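Local atomic coordinates of N5-carboxyaminoimidazole ribonucleotide synthetase (Bacillus anthracis, PDB entry 3QFF), a protein that probably uses ATP and bicarbonate to carboxylate aminoimidazole ribonucleotide, giving N5-carboxyaminoimidazole ribonucleotide in purine biosynthesis. Residues 17-22 against 78-83; 212-217 against 231-236; 316-321 against 357-362. All blocks are in the same frame, centred on the assembly; numbering follows the deposited sequence.

Contact 1 of 3, residues 17-22 against 78-83; sequences IGIIGG and VVTYEF
Ile20 O is gripped by two consecutive backbone amides, Glu82 N at 2.8 Å and Phe83 N at 3.0 Å, both donors lying off the carbonyl plane, by 28° and 19°. This fork closes a regular parallel pairing: Gly18 N donates to Val78 O, Thr80 N to Gly18 O and Ile20 N to Thr80 O, each at 2.9 Å. On the face carrying Ile17, Ile19, Val78 and Thr80, Ile17 CG1 lies alongside Val78 CG1 at 3.6 Å, because a first torsion of 59° sets that valine methyl between its own backbone N and carbonyl carbon. On the other face Ile20 CD1 meets Val79 CG1 at 4.0 Å. Past the strands, the Glu82 carboxylate lies against the Gly21 backbone, OE1 3.3 Å from Gly21 C, and is held by Gly23 N at OE1 and Gly26 N at OE2. This fits the glycine-rich strand-turn-helix of a Rossmann-like domain. Strand 16-20 is central, bonding on its other edge to strand 39-44. Helices 24-35 and 294-303 cover the face of Ile17 and Thr80, while helix 66-74 packs on Ile20.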
loop_
_atom_site.group_PDB
_atom_site.type_symbol
_atom_site.label_atom_id
_atom_site.label_comp_id
_atom_site.label_asym_id
_atom_site.label_seq_id
_atom_site.Cartn_x
_atom_site.Cartn_y
_atom_site.Cartn_z
ATOM N N ILE A 17 15.763 -4.213 -6.815
ATOM C CA ILE A 17 16.064 -2.829 -6.531
ATOM C C ILE A 17 16.911 -2.745 -5.263
ATOM O O ILE A 17 16.516 -3.244 -4.189
ATOM C CB ILE A 17 14.775 -1.986 -6.379
ATOM C CG1 ILE A 17 13.931 -2.083 -7.659
ATOM C CG2 ILE A 17 15.145 -0.539 -6.034
ATOM C CD1 ILE A 17 12.520 -1.510 -7.526
ATOM N N GLY A 18 18.068 -2.111 -5.400
ATOM C CA GLY A 18 18.993 -1.892 -4.300
ATOM C C GLY A 18 18.874 -0.485 -3.751
ATOM O O GLY A 18 18.902 0.498 -4.502
ATOM N N ILE A 19 18.760 -0.393 -2.432
ATOM C CA ILE A 19 18.545 0.882 -1.762
ATOM C C ILE A 19 19.705 1.187 -0.807
ATOM O O ILE A 19 20.054 0.367 0.051
ATOM C CB ILE A 19 17.206 0.885 -0.972
ATOM C CG1 ILE A 19 16.029 0.521 -1.902
ATOM C CG2 ILE A 19 17.003 2.250 -0.271
ATOM C CD1 ILE A 19 14.666 0.362 -1.203
ATOM N N ILE A 20 20.301 2.365 -0.974
ATOM C CA ILE A 20 21.323 2.843 -0.051
ATOM C C ILE A 20 20.652 3.645 1.074
ATOM O O ILE A 20 20.176 4.766 0.868
ATOM C CB ILE A 20 22.416 3.678 -0.759
ATOM C CG1 ILE A 20 23.067 2.866 -1.888
ATOM C CG2 ILE A 20 23.481 4.183 0.255
ATOM C CD1 ILE A 20 23.933 3.675 -2.806
ATOM N N GLY A 21 20.644 3.057 2.260
ATOM C CA GLY A 21 20.011 3.650 3.425
ATOM C C GLY A 21 18.780 2.843 3.769
ATOM O O GLY A 21 17.934 2.611 2.910
ATOM N N GLY A 22 18.680 2.407 5.021
ATOM C CA GLY A 22 17.637 1.465 5.411
ATOM C C GLY A 22 16.625 2.002 6.394
ATOM O O GLY A 22 15.992 1.215 7.099
ATOM N N VAL A 78 18.798 -2.066 -10.450
ATOM C CA VAL A 78 18.720 -0.603 -10.371
ATOM C C VAL A 78 19.048 -0.218 -8.937
ATOM O O VAL A 78 18.676 -0.929 -7.992
ATOM C CB VAL A 78 17.331 -0.032 -10.848
ATOM C CG1 VAL A 78 16.167 -0.577 -10.019
ATOM C CG2 VAL A 78 17.326 1.523 -10.856
ATOM N N VAL A 79 19.774 0.883 -8.777
ATOM C CA VAL A 79 20.138 1.393 -7.453
ATOM C C VAL A 79 19.487 2.769 -7.207
ATOM O O VAL A 79 19.507 3.640 -8.077
ATOM C CB VAL A 79 21.685 1.465 -7.283
ATOM C CG1 VAL A 79 22.087 2.009 -5.894
ATOM C CG2 VAL A 79 22.320 0.075 -7.500
ATOM N N THR A 80 18.911 2.943 -6.023
ATOM C CA THR A 80 18.431 4.241 -5.567
ATOM C C THR A 80 18.938 4.458 -4.142
ATOM O O THR A 80 19.553 3.565 -3.543
ATOM C CB THR A 80 16.863 4.369 -5.684
ATOM O OG1 THR A 80 16.443 5.673 -5.259
ATOM C CG2 THR A 80 16.153 3.313 -4.839
ATOM N N TYR A 81 18.706 5.648 -3.603
ATOM C CA TYR A 81 19.189 5.975 -2.263
ATOM C C TYR A 81 18.118 6.662 -1.434
ATOM O O TYR A 81 17.288 7.412 -1.960
ATOM C CB TYR A 81 20.403 6.913 -2.359
ATOM C CG TYR A 81 20.072 8.181 -3.124
ATOM C CD1 TYR A 81 20.314 8.277 -4.495
ATOM C CD2 TYR A 81 19.463 9.260 -2.481
ATOM C CE1 TYR A 81 19.974 9.443 -5.208
ATOM C CE2 TYR A 81 19.117 10.412 -3.176
ATOM C CZ TYR A 81 19.375 10.499 -4.527
ATOM O OH TYR A 81 19.021 11.644 -5.188
ATOM N N GLU A 82 18.175 6.421 -0.128
ATOM C CA GLU A 82 17.478 7.238 0.861
ATOM C C GLU A 82 18.513 8.145 1.526
ATOM O O GLU A 82 18.249 9.323 1.806
ATOM C CB GLU A 82 16.822 6.344 1.917
ATOM C CG GLU A 82 16.846 6.960 3.324
ATOM C CD GLU A 82 16.481 5.980 4.397
ATOM O OE1 GLU A 82 17.391 5.533 5.128
ATOM O OE2 GLU A 82 15.283 5.670 4.512
ATOM N N PHE A 83 19.691 7.579 1.783
ATOM C CA PHE A 83 20.774 8.319 2.412
ATOM C C PHE A 83 21.415 9.215 1.365
ATOM O O PHE A 83 21.780 8.754 0.283
ATOM C CB PHE A 83 21.794 7.371 3.039
ATOM C CG PHE A 83 22.958 8.081 3.692
ATOM C CD1 PHE A 83 24.227 8.058 3.098
ATOM C CD2 PHE A 83 22.780 8.793 4.882
ATOM C CE1 PHE A 83 25.314 8.723 3.693
ATOM C CE2 PHE A 83 23.861 9.465 5.485
ATOM C CZ PHE A 83 25.130 9.424 4.885
#

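Contact 2 of 3, residues 212-217 against 231-236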
loop_
_atom_site.group_PDB
_atom_site.type_symbol
_atom_site.label_atom_id
_atom_site.label_comp_id
_atom_site.label_asym_id
_atom_site.label_seq_id
_atom_site.Cartn_x
_atom_site.Cartn_y
_atom_site.Cartn_z
ATOM N N PHE A 212 2.394 16.143 -7.482
ATOM C CA PHE A 212 1.418 15.943 -6.423
ATOM C C PHE A 212 0.812 17.274 -5.981
ATOM O O PHE A 212 1.364 18.332 -6.290
ATOM C CB PHE A 212 2.064 15.235 -5.237
ATOM C CG PHE A 212 2.206 13.769 -5.435
ATOM C CD1 PHE A 212 3.441 13.224 -5.815
ATOM C CD2 PHE A 212 1.111 12.930 -5.269
ATOM C CE1 PHE A 212 3.582 11.841 -5.990
ATOM C CE2 PHE A 212 1.245 11.540 -5.441
ATOM C CZ PHE A 212 2.477 10.998 -5.799
ATOM N N PRO A 213 -0.332 17.225 -5.278
ATOM C CA PRO A 213 -0.973 18.480 -4.844
ATOM C C PRO A 213 -0.119 19.214 -3.815
ATOM O O PRO A 213 0.674 18.580 -3.101
ATOM C CB PRO A 213 -2.298 18.022 -4.193
ATOM C CG PRO A 213 -2.472 16.584 -4.562
ATOM C CD PRO A 213 -1.114 16.030 -4.918
ATOM N N VAL A 214 -0.298 20.529 -3.723
ATOM C CA VAL A 214 0.399 21.333 -2.739
ATOM C C VAL A 214 -0.007 20.960 -1.302
ATOM O O VAL A 214 -1.185 20.931 -0.972
ATOM C CB VAL A 214 0.172 22.858 -2.945
ATOM C CG1 VAL A 214 1.068 23.650 -1.996
ATOM C CG2 VAL A 214 0.417 23.283 -4.411
ATOM N N ALA A 215 0.987 20.711 -0.454
ATOM C CA ALA A 215 0.746 20.430 0.958
ATOM C C ALA A 215 1.185 21.627 1.791
ATOM O O ALA A 215 2.237 22.207 1.536
ATOM C CB ALA A 215 1.516 19.199 1.397
ATOM N N GLU A 216 0.368 21.986 2.776
ATOM C CA GLU A 216 0.746 22.993 3.773
ATOM C C GLU A 216 1.429 22.279 4.936
ATOM O O GLU A 216 0.852 21.355 5.529
ATOM C CB GLU A 216 -0.491 23.778 4.234
ATOM C CG GLU A 216 -0.347 24.495 5.590
ATOM C CD GLU A 216 -1.672 25.102 6.082
ATOM O OE1 GLU A 216 -2.709 24.922 5.415
ATOM O OE2 GLU A 216 -1.675 25.759 7.144
ATOM N N ASN A 217 2.648 22.711 5.268
ATOM C CA ASN A 217 3.447 22.046 6.289
ATOM C C ASN A 217 3.627 22.847 7.563
ATOM O O ASN A 217 4.001 24.024 7.513
ATOM C CB ASN A 217 4.815 21.682 5.720
ATOM C CG ASN A 217 4.702 20.777 4.535
ATOM O OD1 ASN A 217 3.880 19.865 4.525
ATOM N ND2 ASN A 217 5.501 21.036 3.510
ATOM N N ALA A 231 -3.483 22.268 0.686
ATOM C CA ALA A 231 -2.936 23.404 1.440
ATOM C C ALA A 231 -4.002 24.500 1.502
ATOM O O ALA A 231 -4.728 24.713 0.537
ATOM C CB ALA A 231 -1.657 23.930 0.774
ATOM N N ARG A 232 -4.109 25.177 2.639
ATOM C CA ARG A 232 -5.125 26.206 2.810
ATOM C C ARG A 232 -4.647 27.543 2.216
ATOM O O ARG A 232 -4.332 28.496 2.939
ATOM C CB ARG A 232 -5.539 26.322 4.285
ATOM C CG ARG A 232 -6.155 25.014 4.840
ATOM C CD ARG A 232 -6.394 25.044 6.349
ATOM N NE ARG A 232 -5.147 25.094 7.107
ATOM C CZ ARG A 232 -5.062 25.254 8.429
ATOM N NH1 ARG A 232 -3.870 25.285 9.006
ATOM N NH2 ARG A 232 -6.161 25.379 9.182
ATOM N N ILE A 233 -4.582 27.581 0.887
ATOM C CA ILE A 233 -4.058 28.726 0.153
ATOM C C ILE A 233 -4.943 29.001 -1.062
ATOM O O ILE A 233 -5.748 28.151 -1.445
ATOM C CB ILE A 233 -2.569 28.501 -0.292
ATOM C CG1 ILE A 233 -2.447 27.266 -1.199
ATOM C CG2 ILE A 233 -1.633 28.391 0.924
ATOM C CD1 ILE A 233 -1.040 26.939 -1.633
ATOM N N THR A 234 -4.795 30.186 -1.663
ATOM C CA THR A 234 -5.573 30.548 -2.851
ATOM C C THR A 234 -5.240 29.647 -4.034
ATOM O O THR A 234 -4.147 29.064 -4.103
ATOM C CB THR A 234 -5.328 32.011 -3.280
ATOM O OG1 THR A 234 -3.966 32.166 -3.706
ATOM C CG2 THR A 234 -5.617 32.985 -2.121
ATOM N N GLU A 235 -6.177 29.550 -4.975
ATOM C CA GLU A 235 -5.952 28.793 -6.198
ATOM C C GLU A 235 -4.760 29.354 -6.972
ATOM O O GLU A 235 -4.135 28.641 -7.748
ATOM C CB GLU A 235 -7.207 28.804 -7.078
ATOM C CG GLU A 235 -7.312 27.622 -8.045
ATOM C CD GLU A 235 -7.408 26.290 -7.318
ATOM O OE1 GLU A 235 -6.579 25.390 -7.603
ATOM O OE2 GLU A 235 -8.293 26.151 -6.441
ATOM N N GLU A 236 -4.451 30.630 -6.747
ATOM C CA GLU A 236 -3.360 31.309 -7.446
ATOM C C GLU A 236 -1.990 30.906 -6.904
ATOM O O GLU A 236 -1.066 30.667 -7.686
ATOM C CB GLU A 236 -3.534 32.831 -7.384
ATOM C CG GLU A 236 -4.583 33.393 -8.372
ATOM C CD GLU A 236 -6.002 32.851 -8.154
ATOM O OE1 GLU A 236 -6.613 32.389 -9.148
ATOM O OE2 GLU A 236 -6.501 32.876 -6.996
#
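With CG anti to the backbone N (chi1 159°) and the chain extended beyond it, Glu216 reaches across to Arg232, whose own chain bends at CG-CD (chi3 -67°) to turn its guanidinium side-on to the carboxylate. Two nitrogens then take one oxygen each: Arg232 NE meets Glu216 OE1 at 3.0 Å, and Arg232 NH1 meets Glu216 OE2 at 2.9 Å. The fit is not coplanar, since the two flat groups are turned 26° against each other and NH1 approaches from above the carboxylate plane. NE comes to the syn side of OE1, and the backbone Arg232 N comes to its anti side at 3.1 Å, from the opposite face of the plane. Glu216 OE1 therefore binds both the backbone and the side chain of one residue, which limits rotation of the carboxylate. Lys195 forms a further salt bridge with Glu216 OE2; the positive charges of Lys195 and Arg232 probably favour an ionised Glu216, while Glu366 pairs with Arg232 NH2.

Next to the ion pair the backbones come close. Ala231 CB rests 3.4 Å from Glu216 N, and Ala231 N donates to Val214 O at 3.1 Å. Val214 CG1 touches both Ala231 CB and Ile233 CD1, each at 3.9 Å, the valine and isoleucine side chains crossing at about a right angle.

An inverse gamma turn is centred on Arg232, closed by a weak Ile233 N to Ala231 O bond, and Thr234 is the N-cap of helix 235-251, its OG1 bonded to Leu237 N. The contact thus joins the link between strand 223-229 and that helix to strand 209-220, within the ATP-grasp domain.

Contact 3 of 3, residues 316-321 against 357-362; sequences VVMVNI and HVNILN
Val319 and Val358 form a hydrogen-bonded antiparallel pair, with Val319 N 2.8 Å from Val358 O and Val358 N 2.9 Å from Val319 O. Val317 and Ile360 repeat the exchange further along, all four bonds having N-H angles of 165° or more. Between the two strands, the side chains of these four residues meet through apolar atoms: Val319 CG2 meets Ile360 CD1 at 3.8 Å, the two side chains slanting across each other. Val317 and Ile360 are covered there by helix 365-374, and Val319 by Trp378.

The two strands, running at 162° to each other, lie side by side in a large antiparallel sheet. Strand 223-229 flanks 316-322 and strand 339-343 flanks 354-361, so the sheet runs on from the ATP-grasp part into the C-terminal part.

The other face, with Val316, Met318, His357 and Asn359, is more polar. Asn359 OD1 lies 3.2 Å from Met318 CG and has no polar partner although buried, whereas Asn359 ND2 is held by Asp288 and by His284 O. A first torsion of 65° puts the His357 ring between its backbone N and carbonyl carbon; Met318 SD sits obliquely, 4.9 Å from the ring centroid. Tyr344 bonds to His357 ND1, and His342 and His284 stack with the ring. A close apolar meeting lies at the end of this face, where Val316 CG2 touches Leu361 CD1 at 3.6 Å and Leu361 packs on Glu291 of the second subunit. Beyond it the pairing gives out at Asn362, which is partly exposed and makes no contact with residues 316-321.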
loop_
_atom_site.group_PDB
_atom_site.type_symbol
_atom_site.label_atom_id
_atom_site.label_comp_id
_atom_site.label_asym_id
_atom_site.label_seq_id
_atom_site.Cartn_x
_atom_site.Cartn_y
_atom_site.Cartn_z
ATOM N N VAL A 316 -6.627 15.263 3.662
ATOM C CA VAL A 316 -5.818 14.520 4.614
ATOM C C VAL A 316 -4.979 15.443 5.492
ATOM O O VAL A 316 -4.508 16.506 5.051
ATOM C CB VAL A 316 -4.913 13.455 3.874
ATOM C CG1 VAL A 316 -4.069 14.120 2.770
ATOM C CG2 VAL A 316 -4.004 12.663 4.865
ATOM N N VAL A 317 -4.810 15.047 6.745
ATOM C CA VAL A 317 -3.786 15.636 7.605
ATOM C C VAL A 317 -2.858 14.521 8.013
ATOM O O VAL A 317 -3.277 13.563 8.685
ATOM C CB VAL A 317 -4.388 16.321 8.879
ATOM C CG1 VAL A 317 -3.294 16.772 9.840
ATOM C CG2 VAL A 317 -5.245 17.510 8.464
ATOM N N MET A 318 -1.598 14.633 7.599
ATOM C CA MET A 318 -0.582 13.730 8.083
ATOM C C MET A 318 -0.036 14.294 9.384
ATOM O O MET A 318 0.250 15.500 9.460
ATOM C CB MET A 318 0.564 13.578 7.081
ATOM C CG MET A 318 1.569 12.526 7.555
ATOM S SD MET A 318 3.288 12.938 7.331
ATOM C CE MET A 318 3.513 14.334 8.450
ATOM N N VAL A 319 0.065 13.448 10.410
ATOM C CA VAL A 319 0.728 13.850 11.651
ATOM C C VAL A 319 1.916 12.952 11.933
ATOM O O VAL A 319 1.797 11.728 11.902
ATOM C CB VAL A 319 -0.218 13.825 12.881
ATOM C CG1 VAL A 319 0.382 14.687 14.008
ATOM C CG2 VAL A 319 -1.572 14.353 12.521
ATOM N N ASN A 320 3.071 13.551 12.207
ATOM C CA ASN A 320 4.249 12.771 12.564
ATOM C C ASN A 320 4.170 12.154 13.956
ATOM O O ASN A 320 3.677 12.796 14.885
ATOM C CB ASN A 320 5.525 13.636 12.487
ATOM C CG ASN A 320 6.296 13.441 11.194
ATOM O OD1 ASN A 320 5.991 12.564 10.381
ATOM N ND2 ASN A 320 7.326 14.256 11.009
ATOM N N ILE A 321 4.680 10.922 14.072
ATOM C CA ILE A 321 4.818 10.211 15.346
ATOM C C ILE A 321 6.296 10.110 15.726
ATOM O O ILE A 321 7.054 9.307 15.182
ATOM C CB ILE A 321 4.136 8.811 15.327
ATOM C CG1 ILE A 321 2.661 8.952 14.931
ATOM C CG2 ILE A 321 4.288 8.074 16.694
ATOM C CD1 ILE A 321 2.046 7.672 14.392
ATOM N N HIS A 357 3.942 7.713 11.208
ATOM C CA HIS A 357 3.025 8.818 10.936
ATOM C C HIS A 357 1.590 8.292 10.880
ATOM O O HIS A 357 1.361 7.091 10.672
ATOM C CB HIS A 357 3.396 9.552 9.630
ATOM C CG HIS A 357 3.247 8.713 8.396
ATOM N ND1 HIS A 357 4.264 7.919 7.911
ATOM C CD2 HIS A 357 2.212 8.571 7.534
ATOM C CE1 HIS A 357 3.855 7.311 6.811
ATOM N NE2 HIS A 357 2.615 7.687 6.561
ATOM N N VAL A 358 0.628 9.181 11.072
ATOM C CA VAL A 358 -0.760 8.818 10.875
ATOM C C VAL A 358 -1.383 9.780 9.867
ATOM O O VAL A 358 -1.212 11.001 9.973
ATOM C CB VAL A 358 -1.550 8.744 12.228
ATOM C CG1 VAL A 358 -1.503 10.073 12.970
ATOM C CG2 VAL A 358 -2.998 8.296 12.007
ATOM N N ASN A 359 -2.073 9.213 8.873
ATOM C CA ASN A 359 -2.832 9.981 7.906
ATOM C C ASN A 359 -4.302 10.014 8.288
ATOM O O ASN A 359 -4.986 8.973 8.279
ATOM C CB ASN A 359 -2.656 9.382 6.506
ATOM C CG ASN A 359 -1.290 9.685 5.921
ATOM O OD1 ASN A 359 -0.689 10.722 6.232
ATOM N ND2 ASN A 359 -0.786 8.789 5.090
ATOM N N ILE A 360 -4.778 11.205 8.630
ATOM C CA ILE A 360 -6.155 11.389 9.040
ATOM C C ILE A 360 -6.950 11.895 7.849
ATOM O O ILE A 360 -6.795 13.052 7.434
ATOM C CB ILE A 360 -6.275 12.403 10.209
ATOM C CG1 ILE A 360 -5.346 12.027 11.362
ATOM C CG2 ILE A 360 -7.738 12.508 10.691
ATOM C CD1 ILE A 360 -5.204 13.141 12.422
ATOM N N LEU A 361 -7.804 11.026 7.316
ATOM C CA LEU A 361 -8.610 11.321 6.141
ATOM C C LEU A 361 -9.992 11.820 6.544
ATOM O O LEU A 361 -10.626 11.256 7.439
ATOM C CB LEU A 361 -8.738 10.063 5.270
ATOM C CG LEU A 361 -7.869 9.884 4.015
ATOM C CD1 LEU A 361 -6.383 10.034 4.280
ATOM C CD2 LEU A 361 -8.158 8.525 3.408
ATOM N N ASN A 362 -10.450 12.889 5.897
ATOM C CA ASN A 362 -11.768 13.465 6.166
ATOM C C ASN A 362 -12.190 14.360 5.018
ATOM O O ASN A 362 -11.340 15.005 4.388
ATOM C CB ASN A 362 -11.773 14.255 7.490
ATOM C CG ASN A 362 -13.177 14.419 8.070
ATOM O OD1 ASN A 362 -13.942 15.283 7.652
ATOM N ND2 ASN A 362 -13.518 13.570 9.025
#

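Overall arrangement
All three contacts are largely buried, yet they differ in chemistry. Contact 1 is parallel pairing in the four-stranded sheet of the preATP-grasp domain; contact 3 is antiparallel pairing in the eight-stranded sheet. The two bury similar areas, 509 and 498 Å². Contact 2 buries about half as much, 261 Å², and centres on a salt bridge, with backbone bonds and apolar packing beside it. Contacts 2 and 3 reach that same large sheet, their centres 16 Å apart, whereas the centres of contacts 1 and 2 lie about 30 Å apart, on opposite sides of the chain's centre. Partly exposed residues occur at Glu82 and Phe83 and at Arg232 and Ile233; in contact 3 every touching residue is buried, and it alone meets the second subunit.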